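Local coordinates for protein nucleoside permease NupG (Escherichia coli K-12, PDB 7DLA) that carries purine and pyrimidine nucleosides across the bacterial inner membrane by symport with protons, as a member of the major facilitator superfamily, at residues Ala62-Trp70 against Leu177-Gln188; Met210-Leu220 against Phe325-Glu336. The protein carries 1 engineered substitution. One frame throughout, in Å; residues are numbered along the deposited sequence.

Contact 1 (Ala62-Trp70 against Leu177-Gln188); sequences ADKWLSAKW and LTLPHIPVAKQQ
With chi1 at -151°, CG of D63 stands roughly opposite the backbone N, and OD2 reaches the backbone N of Q188 at 2.8 Å. That N-H comes to the syn side of the carboxylate, 25° out of its plane. OD1 lies against the methyl of A185, while the side chains of D63 and Q188 cross at about a right angle. D63 O takes a weak bond from K186 N at 3.1 Å. S67 sends OG away from its own backbone N as well (chi1 168°), and OG donates to I182 O at 2.6 Å in the carbonyl plane, on a lone pair. The same OG, as N-cap of helix 68-86, accepts from K69 N at 3.0 Å, so one hydroxyl ties the loop to the helix start. Residues 62-67 lie in the short cytoplasmic connection between the second and third transmembrane helices, where major facilitator transporters carry motif A, and 68-70 begin the third; 177-188 leads from the end of the sixth into the cytoplasmic linker. The extended chain of K69 slides past L179 in the opposite direction and brings NZ to L177 O, 2.9 Å away and above the carbonyl plane. Nearby, L177 crosses W70 at about a right angle, its CD2 at the ring edge, 3.5 Å from CZ3. I182 and P183 also touch Y119 of helix 92-122.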
loop_
_atom_site.group_PDB
_atom_site.type_symbol
_atom_site.label_atom_id
_atom_site.label_comp_id
_atom_site.label_asym_id
_atom_site.label_seq_id
_atom_site.Cartn_x
_atom_site.Cartn_y
_atom_site.Cartn_z
ATOM N N ALA A 62 -9.975 2.141 20.198
ATOM C CA ALA A 62 -10.975 3.069 19.680
ATOM C C ALA A 62 -12.372 2.634 20.077
ATOM O O ALA A 62 -13.208 3.467 20.454
ATOM C CB ALA A 62 -10.863 3.164 18.160
ATOM N N ASP A 63 -12.635 1.319 20.010
ATOM C CA ASP A 63 -13.958 0.800 20.348
ATOM C C ASP A 63 -14.224 0.708 21.846
ATOM O O ASP A 63 -15.395 0.635 22.243
ATOM C CB ASP A 63 -14.195 -0.576 19.735
ATOM C CG ASP A 63 -15.670 -0.821 19.441
ATOM O OD1 ASP A 63 -16.242 -0.138 18.564
ATOM O OD2 ASP A 63 -16.278 -1.654 20.149
ATOM N N LYS A 64 -13.194 0.684 22.705
ATOM C CA LYS A 64 -13.537 0.488 24.115
ATOM C C LYS A 64 -13.061 1.568 25.094
ATOM O O LYS A 64 -13.778 1.816 26.063
ATOM C CB LYS A 64 -13.072 -0.900 24.623
ATOM C CG LYS A 64 -13.814 -2.111 23.981
ATOM C CD LYS A 64 -13.298 -3.460 24.483
ATOM C CE LYS A 64 -12.531 -3.263 25.793
ATOM N NZ LYS A 64 -12.372 -4.491 26.615
ATOM N N TRP A 65 -11.906 2.216 24.904
ATOM C CA TRP A 65 -11.429 3.130 25.956
ATOM C C TRP A 65 -11.135 4.584 25.541
ATOM O O TRP A 65 -10.971 5.429 26.430
ATOM C CB TRP A 65 -10.168 2.581 26.652
ATOM C CG TRP A 65 -10.146 1.113 27.067
ATOM C CD1 TRP A 65 -10.614 0.588 28.242
ATOM C CD2 TRP A 65 -9.501 0.018 26.377
ATOM N NE1 TRP A 65 -10.363 -0.762 28.290
ATOM C CE2 TRP A 65 -9.677 -1.134 27.162
ATOM C CE3 TRP A 65 -8.815 -0.103 25.160
ATOM C CZ2 TRP A 65 -9.192 -2.384 26.769
ATOM C CZ3 TRP A 65 -8.342 -1.348 24.777
ATOM C CH2 TRP A 65 -8.529 -2.463 25.576
ATOM N N LEU A 66 -11.055 4.910 24.261
ATOM C CA LEU A 66 -10.566 6.219 23.889
ATOM C C LEU A 66 -11.199 6.598 22.567
ATOM O O LEU A 66 -11.180 5.820 21.619
ATOM C CB LEU A 66 -9.048 6.221 23.751
ATOM C CG LEU A 66 -8.306 7.502 24.108
ATOM C CD1 LEU A 66 -6.776 7.362 24.080
ATOM C CD2 LEU A 66 -8.768 8.598 23.252
ATOM N N SER A 67 -11.770 7.797 22.515
ATOM C CA SER A 67 -12.372 8.255 21.274
ATOM C C SER A 67 -11.449 7.987 20.098
ATOM O O SER A 67 -10.231 8.098 20.202
ATOM C CB SER A 67 -12.701 9.730 21.319
ATOM O OG SER A 67 -13.011 10.187 20.010
ATOM N N ALA A 68 -12.045 7.622 18.963
ATOM C CA ALA A 68 -11.266 7.466 17.741
ATOM C C ALA A 68 -10.555 8.763 17.380
ATOM O O ALA A 68 -9.442 8.738 16.842
ATOM C CB ALA A 68 -12.178 7.014 16.607
ATOM N N LYS A 69 -11.189 9.910 17.667
ATOM C CA LYS A 69 -10.574 11.205 17.381
ATOM C C LYS A 69 -9.249 11.343 18.125
ATOM O O LYS A 69 -8.214 11.675 17.531
ATOM C CB LYS A 69 -11.543 12.342 17.745
ATOM C CG LYS A 69 -10.942 13.591 18.401
ATOM C CD LYS A 69 -11.800 14.845 18.110
ATOM C CE LYS A 69 -11.618 15.971 19.151
ATOM N NZ LYS A 69 -12.386 17.228 18.844
ATOM N N TRP A 70 -9.245 11.032 19.417
ATOM C CA TRP A 70 -8.030 11.239 20.180
ATOM C C TRP A 70 -6.967 10.201 19.810
ATOM O O TRP A 70 -5.769 10.525 19.769
ATOM C CB TRP A 70 -8.365 11.242 21.661
ATOM C CG TRP A 70 -9.183 12.441 22.102
ATOM C CD1 TRP A 70 -10.322 12.434 22.878
ATOM C CD2 TRP A 70 -8.877 13.814 21.871
ATOM N NE1 TRP A 70 -10.757 13.715 23.088
ATOM C CE2 TRP A 70 -9.885 14.578 22.480
ATOM C CE3 TRP A 70 -7.855 14.473 21.187
ATOM C CZ2 TRP A 70 -9.899 15.964 22.421
ATOM C CZ3 TRP A 70 -7.872 15.856 21.133
ATOM C CH2 TRP A 70 -8.878 16.583 21.748
ATOM N N LEU A 177 -8.037 17.944 15.518
ATOM C CA LEU A 177 -8.465 18.511 16.797
ATOM C C LEU A 177 -9.828 19.183 16.719
ATOM O O LEU A 177 -10.573 19.172 17.706
ATOM C CB LEU A 177 -7.437 19.507 17.310
ATOM C CG LEU A 177 -6.118 18.880 17.707
ATOM C CD1 LEU A 177 -5.118 19.997 17.881
ATOM C CD2 LEU A 177 -6.292 18.104 18.981
ATOM N N THR A 178 -10.164 19.765 15.578
ATOM C CA THR A 178 -11.440 20.422 15.373
ATOM C C THR A 178 -12.532 19.417 15.089
ATOM O O THR A 178 -13.689 19.801 14.873
ATOM C CB THR A 178 -11.323 21.413 14.219
ATOM O OG1 THR A 178 -11.606 20.755 12.975
ATOM C CG2 THR A 178 -9.917 21.941 14.169
ATOM N N LEU A 179 -12.175 18.142 15.065
ATOM C CA LEU A 179 -13.162 17.113 14.898
ATOM C C LEU A 179 -14.170 17.200 16.045
ATOM O O LEU A 179 -13.873 17.758 17.119
ATOM C CB LEU A 179 -12.471 15.760 14.852
ATOM C CG LEU A 179 -12.097 15.211 13.471
ATOM C CD1 LEU A 179 -11.907 13.737 13.560
ATOM C CD2 LEU A 179 -13.137 15.505 12.433
ATOM N N PRO A 180 -15.392 16.744 15.807
ATOM C CA PRO A 180 -16.362 16.639 16.884
ATOM C C PRO A 180 -16.163 15.341 17.627
ATOM O O PRO A 180 -15.508 14.397 17.159
ATOM C CB PRO A 180 -17.704 16.680 16.162
ATOM C CG PRO A 180 -17.338 17.122 14.792
ATOM C CD PRO A 180 -16.043 16.537 14.522
ATOM N N HIS A 181 -16.714 15.334 18.833
ATOM C CA HIS A 181 -16.470 14.220 19.723
ATOM C C HIS A 181 -17.023 12.961 19.078
ATOM O O HIS A 181 -18.236 12.834 18.866
ATOM C CB HIS A 181 -17.102 14.465 21.083
ATOM C CG HIS A 181 -16.946 13.313 22.022
ATOM N ND1 HIS A 181 -18.009 12.713 22.658
ATOM C CD2 HIS A 181 -15.838 12.652 22.438
ATOM C CE1 HIS A 181 -17.562 11.741 23.436
ATOM N NE2 HIS A 181 -16.248 11.682 23.319
ATOM N N ILE A 182 -16.117 12.077 18.693
ATOM C CA ILE A 182 -16.484 10.766 18.150
ATOM C C ILE A 182 -16.558 9.803 19.335
ATOM O O ILE A 182 -15.510 9.465 19.906
ATOM C CB ILE A 182 -15.480 10.303 17.094
ATOM C CG1 ILE A 182 -15.358 11.401 16.026
ATOM C CG2 ILE A 182 -15.915 8.976 16.506
ATOM C CD1 ILE A 182 -16.687 11.823 15.447
ATOM N N PRO A 183 -17.753 9.375 19.752
ATOM C CA PRO A 183 -17.840 8.602 20.991
ATOM C C PRO A 183 -17.111 7.287 20.829
ATOM O O PRO A 183 -16.796 6.847 19.720
ATOM C CB PRO A 183 -19.341 8.390 21.154
ATOM C CG PRO A 183 -19.774 8.269 19.790
ATOM C CD PRO A 183 -19.063 9.375 19.076
ATOM N N VAL A 184 -16.784 6.685 21.964
ATOM C CA VAL A 184 -16.321 5.308 21.938
ATOM C C VAL A 184 -17.506 4.429 21.535
ATOM O O VAL A 184 -18.551 4.420 22.202
ATOM C CB VAL A 184 -15.681 4.931 23.289
ATOM C CG1 VAL A 184 -16.636 5.161 24.457
ATOM C CG2 VAL A 184 -15.141 3.526 23.257
ATOM N N ALA A 185 -17.368 3.750 20.385
ATOM C CA ALA A 185 -18.514 3.110 19.747
ATOM C C ALA A 185 -19.113 2.027 20.633
ATOM O O ALA A 185 -20.343 1.878 20.704
ATOM C CB ALA A 185 -18.100 2.533 18.394
ATOM N N LYS A 186 -18.255 1.248 21.300
ATOM C CA LYS A 186 -18.679 0.193 22.228
ATOM C C LYS A 186 -19.588 -0.816 21.536
ATOM O O LYS A 186 -20.454 -1.428 22.168
ATOM C CB LYS A 186 -19.379 0.788 23.452
ATOM C CG LYS A 186 -18.540 0.872 24.770
ATOM C CD LYS A 186 -19.377 1.590 25.877
ATOM C CE LYS A 186 -18.562 1.825 27.179
ATOM N NZ LYS A 186 -19.493 2.241 28.324
ATOM N N GLN A 187 -19.387 -0.986 20.223
ATOM C CA GLN A 187 -20.136 -1.992 19.472
ATOM C C GLN A 187 -19.628 -3.390 19.799
ATOM O O GLN A 187 -20.419 -4.307 20.047
ATOM C CB GLN A 187 -20.019 -1.704 17.977
ATOM C CG GLN A 187 -21.195 -0.958 17.402
ATOM C CD GLN A 187 -20.842 -0.328 16.093
ATOM O OE1 GLN A 187 -19.665 -0.262 15.734
ATOM N NE2 GLN A 187 -21.852 0.166 15.372
ATOM N N GLN A 188 -18.308 -3.552 19.817
ATOM C CA GLN A 188 -17.628 -4.740 20.320
ATOM C C GLN A 188 -17.573 -4.657 21.836
ATOM O O GLN A 188 -16.839 -3.828 22.395
ATOM C CB GLN A 188 -16.224 -4.804 19.753
ATOM C CG GLN A 188 -16.130 -5.031 18.300
ATOM C CD GLN A 188 -14.686 -4.990 17.916
ATOM O OE1 GLN A 188 -13.878 -4.359 18.615
ATOM N NE2 GLN A 188 -14.321 -5.702 16.845
#

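Contact 2 (Met210-Leu220 against Phe325-Glu336); sequences MAIFFIFSMLL and FNISGSVFVEKE
F213 and F332 form an edge-to-face pair, the edge of F332 set toward the face of F213, with centroids 4.7 Å apart and planes inclined at 51°. CD2 of F332 sits over the middle of the F213 ring. The opposite face of that ring is met by OG of S217, one turn on in the same helix, which donates to F213 O at 2.9 Å from above the carbonyl plane. The hydroxyl of buried S217 thus has its acceptor within its own helix, and F213 O is gripped by two donors, S217 OG and S217 N, from opposite faces of its plane. V333 straddles two rings: CG2 reaches F213 CE2 at 3.8 Å, and CG1 comes to F214 CZ at 4.0 Å. The segments belong to the seventh and tenth transmembrane helices, part of the C-terminal six-helix bundle of the major facilitator fold, and run antiparallel at 165°, their axes 12.0 Å apart at the closest. Here the space between them is taken up largely by the rings of F213, F325 and F332. Beyond F213, L220 and F325 come from opposite directions, and CD1 of L220 makes a CH-pi contact over the F325 face, 3.6 Å from the centroid. The F325 edge faces S217 OG, at 3.9 Å from CZ. Replacing F325 by an alanine is likely to deprive L220 CD1 of its aromatic face and to open a gap beside F216 and S217. At the cytoplasmic end, the methyl CE of M210 lies 3.9 Å from F332 CE2, while CG of E336 covers a face of the F332 ring. Helix 380-402 packs on F213 and F332 through M401.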
loop_
_atom_site.group_PDB
_atom_site.type_symbol
_atom_site.label_atom_id
_atom_site.label_comp_id
_atom_site.label_asym_id
_atom_site.label_seq_id
_atom_site.Cartn_x
_atom_site.Cartn_y
_atom_site.Cartn_z
ATOM N N MET A 210 -9.184 -23.736 2.145
ATOM C CA MET A 210 -8.884 -22.409 2.666
ATOM C C MET A 210 -7.409 -22.235 2.995
ATOM O O MET A 210 -6.815 -21.212 2.645
ATOM C CB MET A 210 -9.744 -22.120 3.895
ATOM C CG MET A 210 -11.002 -21.440 3.486
ATOM S SD MET A 210 -10.444 -20.190 2.316
ATOM C CE MET A 210 -11.908 -19.901 1.354
ATOM N N ALA A 211 -6.833 -23.169 3.753
ATOM C CA ALA A 211 -5.413 -23.082 4.070
ATOM C C ALA A 211 -4.599 -22.863 2.804
ATOM O O ALA A 211 -3.733 -21.971 2.739
ATOM C CB ALA A 211 -4.961 -24.350 4.796
ATOM N N ILE A 212 -4.877 -23.677 1.782
ATOM C CA ILE A 212 -4.241 -23.511 0.479
ATOM C C ILE A 212 -4.416 -22.079 -0.005
ATOM O O ILE A 212 -3.450 -21.421 -0.425
ATOM C CB ILE A 212 -4.817 -24.524 -0.528
ATOM C CG1 ILE A 212 -4.143 -25.888 -0.378
ATOM C CG2 ILE A 212 -4.661 -24.012 -1.953
ATOM C CD1 ILE A 212 -2.674 -25.835 -0.504
ATOM N N PHE A 213 -5.648 -21.562 0.087
ATOM C CA PHE A 213 -5.921 -20.234 -0.459
ATOM C C PHE A 213 -5.133 -19.146 0.267
ATOM O O PHE A 213 -4.588 -18.238 -0.360
ATOM C CB PHE A 213 -7.399 -19.898 -0.391
ATOM C CG PHE A 213 -7.713 -18.658 -1.110
ATOM C CD1 PHE A 213 -7.428 -18.548 -2.457
ATOM C CD2 PHE A 213 -8.123 -17.533 -0.420
ATOM C CE1 PHE A 213 -7.663 -17.353 -3.142
ATOM C CE2 PHE A 213 -8.352 -16.318 -1.085
ATOM C CZ PHE A 213 -8.123 -16.226 -2.449
ATOM N N PHE A 214 -5.083 -19.215 1.598
ATOM C CA PHE A 214 -4.402 -18.185 2.377
ATOM C C PHE A 214 -2.904 -18.178 2.115
ATOM O O PHE A 214 -2.300 -17.104 1.960
ATOM C CB PHE A 214 -4.674 -18.358 3.871
ATOM C CG PHE A 214 -6.056 -17.946 4.289
ATOM C CD1 PHE A 214 -6.687 -16.886 3.667
ATOM C CD2 PHE A 214 -6.697 -18.562 5.352
ATOM C CE1 PHE A 214 -7.951 -16.483 4.059
ATOM C CE2 PHE A 214 -7.953 -18.153 5.748
ATOM C CZ PHE A 214 -8.583 -17.119 5.097
ATOM N N ILE A 215 -2.267 -19.351 2.086
ATOM C CA ILE A 215 -0.832 -19.312 1.810
ATOM C C ILE A 215 -0.585 -18.815 0.399
ATOM O O ILE A 215 0.363 -18.065 0.153
ATOM C CB ILE A 215 -0.152 -20.664 2.062
ATOM C CG1 ILE A 215 -0.511 -21.172 3.453
ATOM C CG2 ILE A 215 1.360 -20.504 1.970
ATOM C CD1 ILE A 215 0.503 -22.135 4.025
ATOM N N PHE A 216 -1.438 -19.202 -0.551
ATOM C CA PHE A 216 -1.343 -18.576 -1.860
ATOM C C PHE A 216 -1.486 -17.069 -1.766
ATOM O O PHE A 216 -0.880 -16.322 -2.538
ATOM C CB PHE A 216 -2.413 -19.087 -2.801
ATOM C CG PHE A 216 -2.226 -18.576 -4.180
ATOM C CD1 PHE A 216 -1.085 -18.900 -4.894
ATOM C CD2 PHE A 216 -3.120 -17.679 -4.722
ATOM C CE1 PHE A 216 -0.880 -18.415 -6.166
ATOM C CE2 PHE A 216 -2.919 -17.174 -5.985
ATOM C CZ PHE A 216 -1.802 -17.550 -6.714
ATOM N N SER A 217 -2.342 -16.605 -0.870
ATOM C CA SER A 217 -2.592 -15.183 -0.813
ATOM C C SER A 217 -1.371 -14.471 -0.266
ATOM O O SER A 217 -1.036 -13.360 -0.694
ATOM C CB SER A 217 -3.844 -14.925 0.010
ATOM O OG SER A 217 -4.964 -15.362 -0.728
ATOM N N MET A 218 -0.652 -15.131 0.634
ATOM C CA MET A 218 0.608 -14.573 1.097
ATOM C C MET A 218 1.629 -14.523 -0.030
ATOM O O MET A 218 2.309 -13.513 -0.227
ATOM C CB MET A 218 1.158 -15.411 2.230
ATOM C CG MET A 218 2.466 -14.875 2.691
ATOM S SD MET A 218 2.930 -15.822 4.105
ATOM C CE MET A 218 3.771 -17.148 3.225
ATOM N N LEU A 219 1.753 -15.623 -0.772
ATOM C CA LEU A 219 2.779 -15.711 -1.798
ATOM C C LEU A 219 2.525 -14.690 -2.882
ATOM O O LEU A 219 3.467 -14.056 -3.374
ATOM C CB LEU A 219 2.809 -17.113 -2.383
ATOM C CG LEU A 219 3.518 -18.120 -1.494
ATOM C CD1 LEU A 219 3.888 -19.308 -2.339
ATOM C CD2 LEU A 219 4.731 -17.467 -0.819
ATOM N N LEU A 220 1.248 -14.503 -3.251
ATOM C CA LEU A 220 0.870 -13.499 -4.242
ATOM C C LEU A 220 1.038 -12.082 -3.696
ATOM O O LEU A 220 1.504 -11.193 -4.417
ATOM C CB LEU A 220 -0.576 -13.729 -4.690
ATOM C CG LEU A 220 -1.288 -12.801 -5.694
ATOM C CD1 LEU A 220 -1.608 -11.422 -5.152
ATOM C CD2 LEU A 220 -0.478 -12.661 -6.949
ATOM N N PHE A 325 -7.017 -8.516 -7.475
ATOM C CA PHE A 325 -6.812 -9.649 -6.584
ATOM C C PHE A 325 -7.383 -9.361 -5.206
ATOM O O PHE A 325 -7.994 -10.230 -4.588
ATOM C CB PHE A 325 -5.336 -10.027 -6.447
ATOM C CG PHE A 325 -5.127 -11.322 -5.669
ATOM C CD1 PHE A 325 -5.372 -12.563 -6.267
ATOM C CD2 PHE A 325 -4.791 -11.302 -4.321
ATOM C CE1 PHE A 325 -5.217 -13.748 -5.551
ATOM C CE2 PHE A 325 -4.633 -12.492 -3.605
ATOM C CZ PHE A 325 -4.845 -13.710 -4.220
ATOM N N ASN A 326 -7.204 -8.146 -4.702
ATOM C CA ASN A 326 -7.622 -7.924 -3.326
ATOM C C ASN A 326 -9.133 -7.906 -3.210
ATOM O O ASN A 326 -9.694 -8.546 -2.305
ATOM C CB ASN A 326 -6.994 -6.654 -2.770
ATOM C CG ASN A 326 -5.757 -6.961 -1.956
ATOM O OD1 ASN A 326 -4.827 -7.589 -2.465
ATOM N ND2 ASN A 326 -5.761 -6.592 -0.670
ATOM N N ILE A 327 -9.815 -7.244 -4.151
ATOM C CA ILE A 327 -11.274 -7.201 -4.066
ATOM C C ILE A 327 -11.854 -8.609 -4.247
ATOM O O ILE A 327 -12.569 -9.115 -3.367
ATOM C CB ILE A 327 -11.864 -6.193 -5.075
ATOM C CG1 ILE A 327 -11.228 -4.801 -4.940
ATOM C CG2 ILE A 327 -13.360 -6.007 -4.827
ATOM C CD1 ILE A 327 -11.515 -4.107 -3.635
ATOM N N SER A 328 -11.514 -9.288 -5.364
ATOM C CA SER A 328 -12.065 -10.627 -5.609
ATOM C C SER A 328 -11.620 -11.622 -4.551
ATOM O O SER A 328 -12.373 -12.533 -4.219
ATOM C CB SER A 328 -11.677 -11.191 -6.983
ATOM O OG SER A 328 -10.348 -10.872 -7.375
ATOM N N GLY A 329 -10.403 -11.489 -4.030
ATOM C CA GLY A 329 -9.986 -12.332 -2.933
ATOM C C GLY A 329 -10.909 -12.238 -1.739
ATOM O O GLY A 329 -11.367 -13.258 -1.234
ATOM N N SER A 330 -11.190 -11.017 -1.260
ATOM C CA SER A 330 -12.015 -10.931 -0.055
ATOM C C SER A 330 -13.454 -11.377 -0.342
ATOM O O SER A 330 -14.101 -11.994 0.522
ATOM C CB SER A 330 -11.963 -9.522 0.547
ATOM O OG SER A 330 -12.613 -8.580 -0.282
ATOM N N VAL A 331 -13.953 -11.135 -1.565
ATOM C CA VAL A 331 -15.277 -11.657 -1.930
ATOM C C VAL A 331 -15.285 -13.187 -1.912
ATOM O O VAL A 331 -16.225 -13.812 -1.396
ATOM C CB VAL A 331 -15.731 -11.117 -3.302
ATOM C CG1 VAL A 331 -17.090 -11.709 -3.686
ATOM C CG2 VAL A 331 -15.838 -9.617 -3.283
ATOM N N PHE A 332 -14.259 -13.806 -2.516
ATOM C CA PHE A 332 -14.088 -15.257 -2.503
ATOM C C PHE A 332 -14.090 -15.797 -1.079
ATOM O O PHE A 332 -14.853 -16.710 -0.754
ATOM C CB PHE A 332 -12.780 -15.616 -3.218
ATOM C CG PHE A 332 -12.474 -17.091 -3.250
ATOM C CD1 PHE A 332 -13.102 -17.927 -4.174
ATOM C CD2 PHE A 332 -11.568 -17.651 -2.358
ATOM C CE1 PHE A 332 -12.843 -19.284 -4.198
ATOM C CE2 PHE A 332 -11.300 -19.010 -2.379
ATOM C CZ PHE A 332 -11.943 -19.825 -3.303
ATOM N N VAL A 333 -13.244 -15.242 -0.209
ATOM C CA VAL A 333 -13.213 -15.715 1.169
ATOM C C VAL A 333 -14.602 -15.642 1.788
ATOM O O VAL A 333 -15.080 -16.632 2.333
ATOM C CB VAL A 333 -12.164 -14.969 2.015
ATOM C CG1 VAL A 333 -11.832 -15.799 3.233
ATOM C CG2 VAL A 333 -10.883 -14.783 1.222
ATOM N N GLU A 334 -15.310 -14.508 1.645
ATOM C CA GLU A 334 -16.644 -14.403 2.250
ATOM C C GLU A 334 -17.592 -15.463 1.697
ATOM O O GLU A 334 -18.343 -16.097 2.452
ATOM C CB GLU A 334 -17.220 -13.004 2.025
ATOM N N LYS A 335 -17.560 -15.669 0.383
ATOM C CA LYS A 335 -18.475 -16.606 -0.239
ATOM C C LYS A 335 -18.195 -18.026 0.230
ATOM O O LYS A 335 -19.114 -18.843 0.344
ATOM C CB LYS A 335 -18.358 -16.492 -1.756
ATOM C CG LYS A 335 -19.684 -16.465 -2.512
ATOM C CD LYS A 335 -20.187 -15.029 -2.751
ATOM C CE LYS A 335 -21.544 -15.023 -3.487
ATOM N NZ LYS A 335 -21.917 -13.780 -4.255
ATOM N N GLU A 336 -16.938 -18.325 0.542
ATOM C CA GLU A 336 -16.459 -19.681 0.769
ATOM C C GLU A 336 -16.395 -20.094 2.228
ATOM O O GLU A 336 -15.849 -21.155 2.504
ATOM C CB GLU A 336 -15.050 -19.851 0.202
ATOM C CG GLU A 336 -14.872 -19.843 -1.281
ATOM C CD GLU A 336 -15.317 -21.135 -1.906
ATOM O OE1 GLU A 336 -15.068 -22.216 -1.311
ATOM O OE2 GLU A 336 -15.889 -21.100 -3.017
#

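Overall arrangement
Contact 1 and contact 2 lie in the two halves of the transporter and share no helix. Their centres are 32 Å apart, and their nearest atoms come no closer than about 17 Å. They follow one another along the chain: 62-70 closes on 177-188 before 210-220 opens, and the short helices 193-197 and 200-203 lie in the linker between. Contact 1 ties a cytoplasmic loop of the N-terminal bundle to the start of that linker, largely by polar bonds to backbone atoms. Contact 2 lies within the C-terminal bundle, where helices 208-222 and 305-335 pack through apolar side chains. Each contact thus stays on its own side of the protein, and neither bridges the two bundles.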